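Local coordinates for protein glucose-6-phosphate isomerase (Plasmodium falciparum, PDB 3QKI) that probably interconverts glucose 6-phosphate and fructose 6-phosphate, the second step of glycolysis, as a member of the GPI family of sugar isomerases, at residues R72-E75 against K76-N79; V205-F208 against N209-Y212; L348-L352 against K353-P357; L529-L532 against Y533-I537. All coordinates share one frame; numbering follows the deposited sequence.

Interaction 1 of 4, residues R72-E75 against K76-N79; sequences RYSE and KTLN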
# COMPACT_ATOMS: atom_id res chain seq x y z
N ARG A 72 -7.07 22.90 10.56
CA ARG A 72 -7.22 23.58 11.85
C ARG A 72 -6.50 24.93 11.98
O ARG A 72 -5.67 25.14 12.86
CB ARG A 72 -6.93 22.61 13.01
CG ARG A 72 -7.78 21.34 12.96
CD ARG A 72 -7.73 20.58 14.26
NE ARG A 72 -8.51 21.28 15.29
CZ ARG A 72 -8.55 20.95 16.58
NH1 ARG A 72 -7.85 19.92 17.02
NH2 ARG A 72 -9.30 21.65 17.42
N TYR A 73 -6.87 25.86 11.11
CA TYR A 73 -6.35 27.22 11.14
C TYR A 73 -7.36 28.23 10.67
O TYR A 73 -8.15 27.95 9.77
CB TYR A 73 -4.99 27.39 10.38
CG TYR A 73 -4.83 26.71 9.03
CD1 TYR A 73 -3.74 25.88 8.77
CD2 TYR A 73 -5.68 27.02 7.96
CE1 TYR A 73 -3.56 25.28 7.53
CE2 TYR A 73 -5.51 26.42 6.72
CZ TYR A 73 -4.44 25.57 6.50
OH TYR A 73 -4.26 24.99 5.28
N SER A 74 -7.27 29.42 11.24
CA SER A 74 -8.03 30.58 10.81
C SER A 74 -7.23 31.17 9.63
O SER A 74 -6.08 30.75 9.40
CB SER A 74 -8.11 31.60 11.94
OG SER A 74 -6.83 32.15 12.20
N GLU A 75 -7.78 32.17 8.91
CA GLU A 75 -7.03 32.83 7.85
C GLU A 75 -5.79 33.53 8.44
O GLU A 75 -4.74 33.59 7.78
CB GLU A 75 -7.89 33.85 7.11
CG GLU A 75 -9.02 33.24 6.34
CD GLU A 75 -10.21 34.17 6.17
OE1 GLU A 75 -11.12 34.16 7.03
OE2 GLU A 75 -10.20 34.94 5.18
N LYS A 76 -5.89 34.02 9.68
CA LYS A 76 -4.80 34.67 10.41
C LYS A 76 -3.64 33.70 10.67
O LYS A 76 -2.48 34.09 10.54
CB LYS A 76 -5.31 35.20 11.75
CG LYS A 76 -4.88 36.61 12.06
CD LYS A 76 -5.94 37.58 11.56
CE LYS A 76 -6.25 38.66 12.56
NZ LYS A 76 -7.57 39.29 12.31
N THR A 77 -3.96 32.45 11.06
CA THR A 77 -2.92 31.43 11.31
C THR A 77 -2.25 31.00 9.99
O THR A 77 -1.04 30.79 9.95
CB THR A 77 -3.44 30.28 12.17
OG1 THR A 77 -3.92 30.82 13.39
CG2 THR A 77 -2.36 29.22 12.47
N LEU A 78 -3.03 30.93 8.89
CA LEU A 78 -2.44 30.58 7.60
C LEU A 78 -1.51 31.71 7.15
O LEU A 78 -0.47 31.43 6.59
CB LEU A 78 -3.52 30.25 6.54
CG LEU A 78 -3.01 29.70 5.20
CD1 LEU A 78 -2.14 28.46 5.39
CD2 LEU A 78 -4.15 29.44 4.24
N ASN A 79 -1.87 32.98 7.43
CA ASN A 79 -1.01 34.13 7.11
C ASN A 79 0.30 34.04 7.87
O ASN A 79 1.34 34.36 7.30
CB ASN A 79 -1.72 35.46 7.37
CG ASN A 79 -2.84 35.75 6.38
OD1 ASN A 79 -2.99 35.10 5.34
ND2 ASN A 79 -3.68 36.72 6.71
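The backbone N-H of Asn-79 bonds Glu-75 O at 3.0 Å, with 150° at the hydrogen, and Leu-78 N bonds Ser-74 O at 3.1 Å; with these two bonds the ladder of helix 75-87 begins. Just ahead of it, the hydroxyl of Ser-74 takes the N-H of Thr-77, Ser-74 OG to Thr-77 N being 3.1 Å with 156° at the hydrogen. Ser-74 is therefore the N-cap, and its chi1 of 67° brings OG back over the first turn, between its own N and carbonyl carbon. Serine suits this place because its short side chain can stand in for the acceptor that the first turn of a helix lacks.

Tyr-73, one residue before the cap, and Leu-78, four after it, form a hydrophobic staple. Leu-78 CD1 sits over one face of the ring, 4.1 Å from the Tyr-73 centroid and displaced toward the rim, a CH-pi contact. Tyr-73 CB lies 3.7 Å from Thr-77 CB. The phenol oxygen of Tyr-73 bonds Thr-363, on helix 356-371. Glu-39 OE1 accepts hydrogen bonds from Ser-74 N and Thr-77 OG1, and Glu-75 OE2 is hydrogen-bonded to Ser-56 OG.

A carboxylate bound at the amino end of a helix would be favoured by the helix dipole, so Glu-39 probably reinforces electrostatically the start that Ser-74 fixes by hydrogen bonding and Tyr-73 by apolar contact.

Interaction 2 of 4, residues V205-F208 against N209-Y212; sequences VNNF and NNNY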
# COMPACT_ATOMS: atom_id res chain seq x y z
N VAL A 205 -22.35 6.41 -21.86
CA VAL A 205 -22.08 5.58 -20.68
C VAL A 205 -22.10 4.12 -21.12
O VAL A 205 -22.49 3.83 -22.26
CB VAL A 205 -23.13 5.83 -19.54
CG1 VAL A 205 -23.04 7.25 -19.00
CG2 VAL A 205 -24.55 5.52 -20.00
N ASN A 206 -21.72 3.20 -20.21
CA ASN A 206 -21.81 1.77 -20.40
C ASN A 206 -21.08 1.25 -21.64
O ASN A 206 -21.64 0.47 -22.41
CB ASN A 206 -23.32 1.31 -20.35
CG ASN A 206 -24.10 1.87 -19.18
OD1 ASN A 206 -23.55 2.36 -18.20
ND2 ASN A 206 -25.42 1.78 -19.24
N ASN A 207 -19.81 1.65 -21.81
CA ASN A 207 -19.00 1.24 -22.95
C ASN A 207 -18.47 -0.19 -22.84
O ASN A 207 -17.29 -0.44 -23.06
CB ASN A 207 -17.91 2.27 -23.24
CG ASN A 207 -18.44 3.68 -23.35
OD1 ASN A 207 -18.34 4.48 -22.42
ND2 ASN A 207 -19.07 3.99 -24.46
N PHE A 208 -19.36 -1.14 -22.55
CA PHE A 208 -18.99 -2.55 -22.37
C PHE A 208 -18.46 -3.26 -23.61
O PHE A 208 -17.82 -4.30 -23.47
CB PHE A 208 -20.14 -3.34 -21.73
CG PHE A 208 -20.51 -2.89 -20.34
CD1 PHE A 208 -19.71 -3.20 -19.26
CD2 PHE A 208 -21.67 -2.16 -20.12
CE1 PHE A 208 -20.05 -2.78 -17.98
CE2 PHE A 208 -22.02 -1.75 -18.83
CZ PHE A 208 -21.20 -2.06 -17.77
N ASN A 209 -18.71 -2.71 -24.80
CA ASN A 209 -18.22 -3.30 -26.04
C ASN A 209 -16.82 -2.80 -26.43
O ASN A 209 -16.33 -3.14 -27.51
CB ASN A 209 -19.22 -3.12 -27.18
CG ASN A 209 -20.41 -4.04 -27.10
OD1 ASN A 209 -20.36 -5.15 -26.51
ND2 ASN A 209 -21.51 -3.61 -27.71
N ASN A 210 -16.16 -2.01 -25.55
CA ASN A 210 -14.79 -1.53 -25.78
C ASN A 210 -13.87 -2.70 -26.03
O ASN A 210 -13.99 -3.75 -25.36
CB ASN A 210 -14.27 -0.73 -24.59
CG ASN A 210 -14.71 0.71 -24.55
OD1 ASN A 210 -15.46 1.20 -25.39
ND2 ASN A 210 -14.22 1.44 -23.57
N ASN A 211 -13.00 -2.55 -27.02
CA ASN A 211 -12.05 -3.59 -27.41
C ASN A 211 -10.68 -3.29 -26.78
O ASN A 211 -10.18 -2.17 -26.89
CB ASN A 211 -11.96 -3.65 -28.94
CG ASN A 211 -11.32 -4.93 -29.41
OD1 ASN A 211 -10.11 -5.15 -29.25
ND2 ASN A 211 -12.12 -5.82 -29.96
N TYR A 212 -10.08 -4.31 -26.15
CA TYR A 212 -8.78 -4.21 -25.48
C TYR A 212 -7.72 -5.12 -26.13
O TYR A 212 -6.59 -5.17 -25.66
CB TYR A 212 -8.92 -4.41 -23.95
CG TYR A 212 -9.82 -3.37 -23.30
CD1 TYR A 212 -9.35 -2.09 -23.01
CD2 TYR A 212 -11.16 -3.64 -23.04
CE1 TYR A 212 -10.19 -1.12 -22.45
CE2 TYR A 212 -12.01 -2.67 -22.50
CZ TYR A 212 -11.52 -1.40 -22.22
OH TYR A 212 -12.34 -0.44 -21.69
O HOH W 1 -18.40 2.38 -26.57
O HOH W 2 -15.30 -4.17 -22.79
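Asn-207 and Asn-210 meet closely where the chain reverses, whereas beside them water bridges the polar groups of the turn. In the tight part, Asn-210 N bonds Asn-207 O at 3.2 Å, closing a type I beta turn over Phe-208 and Asn-209. The bond is nearly straight at hydrogen, 158°, but the N-H lies above the carbonyl plane, 50° out of it and off the lone pairs. The Asn-210 amide folds back over the same peptide: its OD1 approaches Asn-207 CB to 3.4 Å, with CG beside the backbone N of Asn-210 (chi1 -82°). Asparagine, short and polar, fits here because its compact amide packs against Asn-207 while ND2 bonds Asn-200.

On the looser side, water 1 accepts from Asn-207 ND2 at 2.7 Å and gives only a weak bond to Asn-210 OD1. Water 2 donates to Phe-208 O at 2.6 Å and to Asn-210 O at 2.9 Å, tying together two carbonyls of the turn and its exit.

The Phe-208 ring, by contrast, meets Phe-453 edge-to-face and packs on Leu-270 of the second subunit.

Asn-207 is also the centre of an inverse gamma turn, closed by a weak bond from Phe-208 N to Asn-206 O at 2.8 Å, so two successive turns shape this asparagine-rich connection between helix 179-197 and strand 219-223.

Interaction 3 of 4, residues L348-L352 against K353-P357; sequences LHADL and KENIP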
# COMPACT_ATOMS: atom_id res chain seq x y z
N LEU A 348 6.99 28.21 -9.06
CA LEU A 348 8.07 29.18 -9.05
C LEU A 348 7.58 30.63 -8.92
O LEU A 348 8.18 31.41 -8.17
CB LEU A 348 8.89 29.03 -10.35
CG LEU A 348 10.04 30.03 -10.57
CD1 LEU A 348 11.16 29.84 -9.53
CD2 LEU A 348 10.62 29.87 -11.98
N HIS A 349 6.56 31.00 -9.68
CA HIS A 349 6.09 32.37 -9.79
C HIS A 349 4.97 32.85 -8.88
O HIS A 349 4.96 34.05 -8.55
CB HIS A 349 5.79 32.71 -11.26
CG HIS A 349 6.98 32.59 -12.15
ND1 HIS A 349 8.05 33.47 -12.06
CD2 HIS A 349 7.24 31.69 -13.12
CE1 HIS A 349 8.92 33.07 -12.98
NE2 HIS A 349 8.47 32.03 -13.66
N ALA A 350 4.00 32.00 -8.51
CA ALA A 350 2.87 32.46 -7.68
C ALA A 350 3.31 32.99 -6.33
O ALA A 350 4.19 32.39 -5.70
CB ALA A 350 1.83 31.35 -7.49
N ASP A 351 2.67 34.09 -5.87
CA ASP A 351 2.90 34.66 -4.53
C ASP A 351 2.52 33.56 -3.54
O ASP A 351 1.58 32.81 -3.81
CB ASP A 351 2.03 35.91 -4.28
CG ASP A 351 2.23 37.05 -5.26
OD1 ASP A 351 3.39 37.27 -5.70
OD2 ASP A 351 1.24 37.75 -5.58
N LEU A 352 3.27 33.43 -2.44
CA LEU A 352 3.12 32.37 -1.44
C LEU A 352 1.69 32.11 -0.99
O LEU A 352 1.29 30.96 -0.87
CB LEU A 352 4.04 32.61 -0.24
CG LEU A 352 5.56 32.60 -0.51
CD1 LEU A 352 6.30 33.14 0.67
CD2 LEU A 352 6.08 31.22 -0.81
N LYS A 353 0.91 33.19 -0.77
CA LYS A 353 -0.48 33.09 -0.31
C LYS A 353 -1.42 32.46 -1.37
O LYS A 353 -2.52 32.01 -1.02
CB LYS A 353 -0.99 34.47 0.17
CG LYS A 353 -1.09 35.51 -0.94
CD LYS A 353 -1.78 36.80 -0.49
CE LYS A 353 -1.86 37.84 -1.60
NZ LYS A 353 -0.51 38.36 -1.99
N GLU A 354 -0.98 32.43 -2.64
CA GLU A 354 -1.74 31.92 -3.76
C GLU A 354 -1.03 30.73 -4.43
O GLU A 354 -1.45 30.26 -5.49
CB GLU A 354 -2.02 33.05 -4.79
CG GLU A 354 -2.80 34.24 -4.24
CD GLU A 354 -4.14 33.97 -3.57
OE1 GLU A 354 -4.92 33.13 -4.08
OE2 GLU A 354 -4.41 34.62 -2.54
N ASN A 355 0.04 30.24 -3.80
CA ASN A 355 0.88 29.18 -4.32
C ASN A 355 0.42 27.81 -3.75
O ASN A 355 0.66 27.48 -2.58
CB ASN A 355 2.33 29.50 -3.97
CG ASN A 355 3.34 28.68 -4.72
OD1 ASN A 355 3.24 27.44 -4.80
ND2 ASN A 355 4.36 29.36 -5.24
N ILE A 356 -0.28 27.05 -4.59
CA ILE A 356 -0.89 25.76 -4.22
C ILE A 356 0.10 24.73 -3.60
O ILE A 356 -0.14 24.32 -2.46
CB ILE A 356 -1.80 25.21 -5.36
CG1 ILE A 356 -3.05 26.08 -5.48
CG2 ILE A 356 -2.19 23.73 -5.13
CD1 ILE A 356 -3.79 25.96 -6.79
N PRO A 357 1.23 24.37 -4.23
CA PRO A 357 2.17 23.42 -3.57
C PRO A 357 2.76 23.97 -2.27
O PRO A 357 3.02 23.22 -1.34
CB PRO A 357 3.27 23.22 -4.60
CG PRO A 357 2.74 23.74 -5.89
CD PRO A 357 1.71 24.74 -5.59
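Helix 330-349 ends at His-349, and Ala-350 is the first residue to leave helical geometry. Asp-351 stays extended before the chain coils into a short 3-10 turn, in which Glu-354 N bonds Asp-351 O at 2.8 Å from above the carbonyl plane. A longer, weak bond of 3.3 Å follows from Asn-355 N to Leu-352 O.

Asn-355 carries the side-chain part. With CG anti to its backbone N (chi1 -166°), the amide is directed back across the turn, and ND2 donates to Ala-350 O at 3.1 Å, meeting that carbonyl 35° out of its plane. ND2 also donates to Phe-347 O, so one amide holds a carbonyl in the last turn of the helix and another just beyond it. This is a 3-10 turn linking two consecutive helices, and Asn-355 is also the N-cap of helix 356-371, its OD1 making a weak bond to Val-358 N. Asparagine suits the junction because it can donate and accept at once. Ala-350, with its small CB 3.9 Å from Asn-355 ND2, lets the amide lie close.

On the outer side, Asp-351 and Lys-353 point the same way, OD2 and NZ 4.0 Å apart, too long for a salt bridge. Glu-354 instead pairs with Lys-59, while the buried Leu-352 packs on helix 75-87.

Interaction 4 of 4, residues L529-L532 against Y533-I537; sequences LLSL and YESRI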
# COMPACT_ATOMS: atom_id res chain seq x y z
N LEU A 529 -0.87 16.87 -11.39
CA LEU A 529 -0.87 16.09 -10.14
C LEU A 529 0.56 15.68 -9.72
O LEU A 529 0.91 15.84 -8.56
CB LEU A 529 -1.82 14.88 -10.23
CG LEU A 529 -1.96 13.98 -8.99
CD1 LEU A 529 -2.55 14.74 -7.80
CD2 LEU A 529 -2.82 12.75 -9.30
N LEU A 530 1.37 15.17 -10.65
CA LEU A 530 2.74 14.79 -10.36
C LEU A 530 3.56 15.98 -9.89
O LEU A 530 4.20 15.91 -8.84
CB LEU A 530 3.45 14.14 -11.58
CG LEU A 530 4.96 13.90 -11.38
CD1 LEU A 530 5.22 12.77 -10.41
CD2 LEU A 530 5.67 13.77 -12.67
N SER A 531 3.52 17.08 -10.66
CA SER A 531 4.31 18.27 -10.33
C SER A 531 3.85 18.89 -9.01
O SER A 531 4.69 19.37 -8.26
CB SER A 531 4.30 19.27 -11.47
OG SER A 531 4.87 20.51 -11.05
N LEU A 532 2.55 18.85 -8.72
CA LEU A 532 1.99 19.38 -7.48
C LEU A 532 2.69 18.73 -6.27
O LEU A 532 3.11 19.44 -5.37
CB LEU A 532 0.46 19.15 -7.45
CG LEU A 532 -0.26 19.48 -6.13
CD1 LEU A 532 -0.06 20.92 -5.74
CD2 LEU A 532 -1.75 19.14 -6.21
N TYR A 533 2.83 17.39 -6.28
CA TYR A 533 3.48 16.66 -5.19
C TYR A 533 5.00 16.81 -5.20
O TYR A 533 5.59 16.98 -4.12
CB TYR A 533 3.01 15.19 -5.13
CG TYR A 533 1.70 15.06 -4.39
CD1 TYR A 533 0.49 15.37 -5.02
CD2 TYR A 533 1.67 14.74 -3.04
CE1 TYR A 533 -0.72 15.35 -4.32
CE2 TYR A 533 0.46 14.72 -2.33
CZ TYR A 533 -0.73 15.00 -2.98
OH TYR A 533 -1.93 14.97 -2.29
N GLU A 534 5.63 16.82 -6.39
CA GLU A 534 7.10 17.03 -6.46
C GLU A 534 7.41 18.44 -5.91
O GLU A 534 8.31 18.60 -5.08
CB GLU A 534 7.62 16.92 -7.91
CG GLU A 534 7.64 15.51 -8.50
CD GLU A 534 8.26 15.41 -9.88
OE1 GLU A 534 8.49 16.47 -10.52
OE2 GLU A 534 8.56 14.28 -10.32
N SER A 535 6.59 19.44 -6.28
CA SER A 535 6.74 20.82 -5.80
C SER A 535 6.49 20.89 -4.29
O SER A 535 7.29 21.50 -3.58
CB SER A 535 5.80 21.76 -6.54
OG SER A 535 6.02 21.72 -7.93
N ARG A 536 5.42 20.24 -3.79
CA ARG A 536 5.09 20.21 -2.36
C ARG A 536 6.24 19.66 -1.55
O ARG A 536 6.58 20.25 -0.53
CB ARG A 536 3.78 19.40 -2.12
CG ARG A 536 3.36 19.25 -0.66
CD ARG A 536 3.80 17.91 -0.12
NE ARG A 536 3.22 17.57 1.19
CZ ARG A 536 2.04 17.00 1.37
NH1 ARG A 536 1.26 16.73 0.33
NH2 ARG A 536 1.61 16.69 2.58
N ILE A 537 6.85 18.53 -1.99
CA ILE A 537 7.99 17.91 -1.29
C ILE A 537 9.23 18.80 -1.26
O ILE A 537 9.86 18.94 -0.21
CB ILE A 537 8.22 16.45 -1.77
CG1 ILE A 537 7.11 15.52 -1.20
CG2 ILE A 537 9.61 15.93 -1.43
CD1 ILE A 537 6.79 15.66 0.39
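Among the hydrogen bonds, Ser-531 O is gripped twice by Ser-535: its OG and its N each lie 2.7 Å from that oxygen and reach it from opposite faces of the carbonyl plane. The hydroxyl gets there because chi1 of -58° sets OG beside its own backbone N. The neighbouring ladder is uneven: Glu-534 N to Leu-530 O is 3.0 Å and lies in the carbonyl plane, Arg-536 N to Leu-532 O is 2.9 Å, and Tyr-533 N to Leu-529 O is weak at 3.4 Å.

The apolar pair is Leu-529 alongside Tyr-533, with Leu-529 CD1 4.0 Å from Tyr-533 CE1. The carbonyl oxygen of Leu-529 stands at the ring edge, in its plane. A separate van der Waals contact sets Leu-530 CD1 3.7 Å from Glu-534 OE2 and probably limits access to the carboxylate from that side.

The ionic and polar ends reach neighbouring elements of the fold. Glu-534 forms a salt bridge with Arg-117, and Arg-536 with Glu-444 and Glu-540; Glu-444 also takes the Tyr-533 hydroxyl, and Ser-531 OG bonds Asp-344.

In this buried middle of helix 523-543, the Glu-534 side chain is about 10 Å from those of Gly-176 and Gln-394, which bind fructose 6-phosphate. Ser-535 suits the interior by satisfying its hydroxyl on the helix's own carbonyl, and the buried charges are probably tolerated because Arg-117 meets Glu-534 and two carboxylates meet Arg-536.

Overall arrangement
The four contacts follow one another along the chain. Interactions 3 and 4 touch, their centres 13 Å apart: Pro-357 CB lies 3.5 Å from Ser-535 CB, and Ile-356 CG2 lies 3.6 Å from Leu-532 CD1, joining helices 356-371 and 523-543 through buried side chains. Interaction 1 lies about 16 Å from interaction 3 and 23 Å from interaction 4, centre to centre, and its helix 75-87 receives Leu-352. Interaction 2 stands apart, 33 to 48 Å from the others between centres, on a loop entering the five-stranded parallel sheet, where the chain meets the second subunit. Interaction 4, nearest the chain centre, comes closest to fructose 6-phosphate-binding residues.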